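Local coordinates for protein glutaredoxin (Methanosarcina acetivorans, PDB 5CAX) that is a glutaredoxin-like enzyme of a methanogenic archaeon with coenzyme M-dependent protein disulfide reductase activity, at residues L55-E58 with E59-N62. Numbering follows the deposited sequence.
Sequences LEEE and EKSN
Glu59 reaches back to Glu56, the N-cap of helix 57-70, in the first turn of that helix. The helix follows strand 48-51, an outermost strand of the sheet in this thioredoxin-clan fold. This is a local surface contact between residues up to five apart. Three backbone hydrogen bonds, each from a residue to the one four before it, set the turn. Lys60 N donates to Glu56 O at 2.6 Å. Ser61 N binds Glu57 O at 2.9 Å, and Asn62 N binds Glu58 O.

Glu59 has CG beside its own backbone N (chi1 -67°), and its chain then bends at chi2. This turns the carboxylate back toward the start of the helix, where OE1 lies 3.3 Å from Glu56 CB. One turn on from Glu58, the Asn62 amide folds back over the Glu58 carbonyl, with Asn62 CG 3.1 Å from Glu58 O. Glu56 OE1 and Glu59 OE1 stay 6.1 Å apart, and the helix dipole may ease this cluster of acids near the N-terminus.

Lys60 runs extended as far as CD alongside the Leu55 carbonyl, with Lys60 CB 3.4 Å from Leu55 O. Leu55 CB packs on Lys60 CA. The lysine then bends at chi3 (90°), which brings its CE to 3.2 Å from Glu57 OE1. The salt bridge there is long, with Glu57 OE1 3.6 Å from Lys60 NZ.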
loop_
_atom_site.group_PDB
_atom_site.type_symbol
_atom_site.label_atom_id
_atom_site.label_comp_id
_atom_site.label_asym_id
_atom_site.label_seq_id
_atom_site.Cartn_x
_atom_site.Cartn_y
_atom_site.Cartn_z
ATOM N N LEU A 55 1.581 -5.934 -12.705
ATOM C CA LEU A 55 2.135 -7.243 -12.434
ATOM C C LEU A 55 1.728 -8.309 -13.463
ATOM O O LEU A 55 0.596 -8.334 -13.927
ATOM C CB LEU A 55 1.734 -7.681 -11.030
ATOM C CG LEU A 55 2.333 -6.885 -9.881
ATOM C CD1 LEU A 55 1.789 -7.422 -8.553
ATOM C CD2 LEU A 55 3.852 -7.006 -9.927
ATOM N N GLU A 56 2.654 -9.208 -13.788
ATOM C CA GLU A 56 2.334 -10.363 -14.620
ATOM C C GLU A 56 1.221 -11.183 -13.964
ATOM O O GLU A 56 0.999 -11.065 -12.760
ATOM C CB GLU A 56 3.582 -11.211 -14.872
ATOM C CG GLU A 56 4.676 -10.504 -15.681
ATOM C CD GLU A 56 4.193 -10.010 -17.048
ATOM O OE1 GLU A 56 3.618 -10.806 -17.826
ATOM O OE2 GLU A 56 4.389 -8.813 -17.350
ATOM N N GLU A 57 0.503 -11.977 -14.759
ATOM C CA GLU A 57 -0.781 -12.541 -14.336
ATOM C C GLU A 57 -0.746 -13.383 -13.070
ATOM O O GLU A 57 -1.627 -13.254 -12.222
ATOM C CB GLU A 57 -1.396 -13.372 -15.451
ATOM C CG GLU A 57 -2.684 -14.066 -15.014
ATOM C CD GLU A 57 -3.726 -13.083 -14.451
ATOM O OE1 GLU A 57 -3.764 -11.910 -14.889
ATOM O OE2 GLU A 57 -4.512 -13.490 -13.565
ATOM N N GLU A 58 0.254 -14.243 -12.924
ATOM C CA GLU A 58 0.299 -15.084 -11.731
ATOM C C GLU A 58 0.600 -14.237 -10.498
ATOM O O GLU A 58 -0.040 -14.387 -9.459
ATOM C CB GLU A 58 1.340 -16.187 -11.873
ATOM C CG GLU A 58 1.303 -17.194 -10.734
ATOM C CD GLU A 58 0.164 -18.204 -10.866
ATOM O OE1 GLU A 58 -0.341 -18.407 -11.995
ATOM O OE2 GLU A 58 -0.220 -18.806 -9.837
ATOM N N GLU A 59 1.548 -13.316 -10.637
ATOM C CA GLU A 59 1.893 -12.404 -9.555
ATOM C C GLU A 59 0.742 -11.447 -9.267
ATOM O O GLU A 59 0.399 -11.192 -8.107
ATOM C CB GLU A 59 3.155 -11.609 -9.908
ATOM C CG GLU A 59 4.426 -12.432 -9.999
ATOM C CD GLU A 59 4.528 -13.217 -11.302
ATOM O OE1 GLU A 59 3.642 -13.060 -12.179
ATOM O OE2 GLU A 59 5.502 -13.993 -11.448
ATOM N N LYS A 60 0.153 -10.907 -10.327
ATOM C CA LYS A 60 -0.989 -10.011 -10.174
ATOM C C LYS A 60 -2.115 -10.711 -9.420
ATOM O O LYS A 60 -2.816 -10.094 -8.624
ATOM C CB LYS A 60 -1.455 -9.500 -11.536
ATOM C CG LYS A 60 -2.683 -8.616 -11.479
ATOM C CD LYS A 60 -3.088 -8.131 -12.852
ATOM C CE LYS A 60 -4.056 -9.064 -13.526
ATOM N NZ LYS A 60 -4.628 -8.398 -14.724
ATOM N N SER A 61 -2.260 -12.011 -9.659
ATOM C CA SER A 61 -3.289 -12.811 -9.007
ATOM C C SER A 61 -2.904 -13.113 -7.558
ATOM O O SER A 61 -3.762 -13.273 -6.700
ATOM C CB SER A 61 -3.525 -14.106 -9.771
ATOM O OG SER A 61 -4.292 -15.002 -8.997
ATOM N N ASN A 62 -1.608 -13.224 -7.293
ATOM C CA ASN A 62 -1.142 -13.396 -5.921
ATOM C C ASN A 62 -1.435 -12.155 -5.091
ATOM O O ASN A 62 -2.011 -12.236 -4.004
ATOM C CB ASN A 62 0.358 -13.688 -5.891
ATOM C CG ASN A 62 0.704 -15.038 -6.484
ATOM O OD1 ASN A 62 -0.133 -15.943 -6.531
ATOM N ND2 ASN A 62 1.937 -15.173 -6.969
#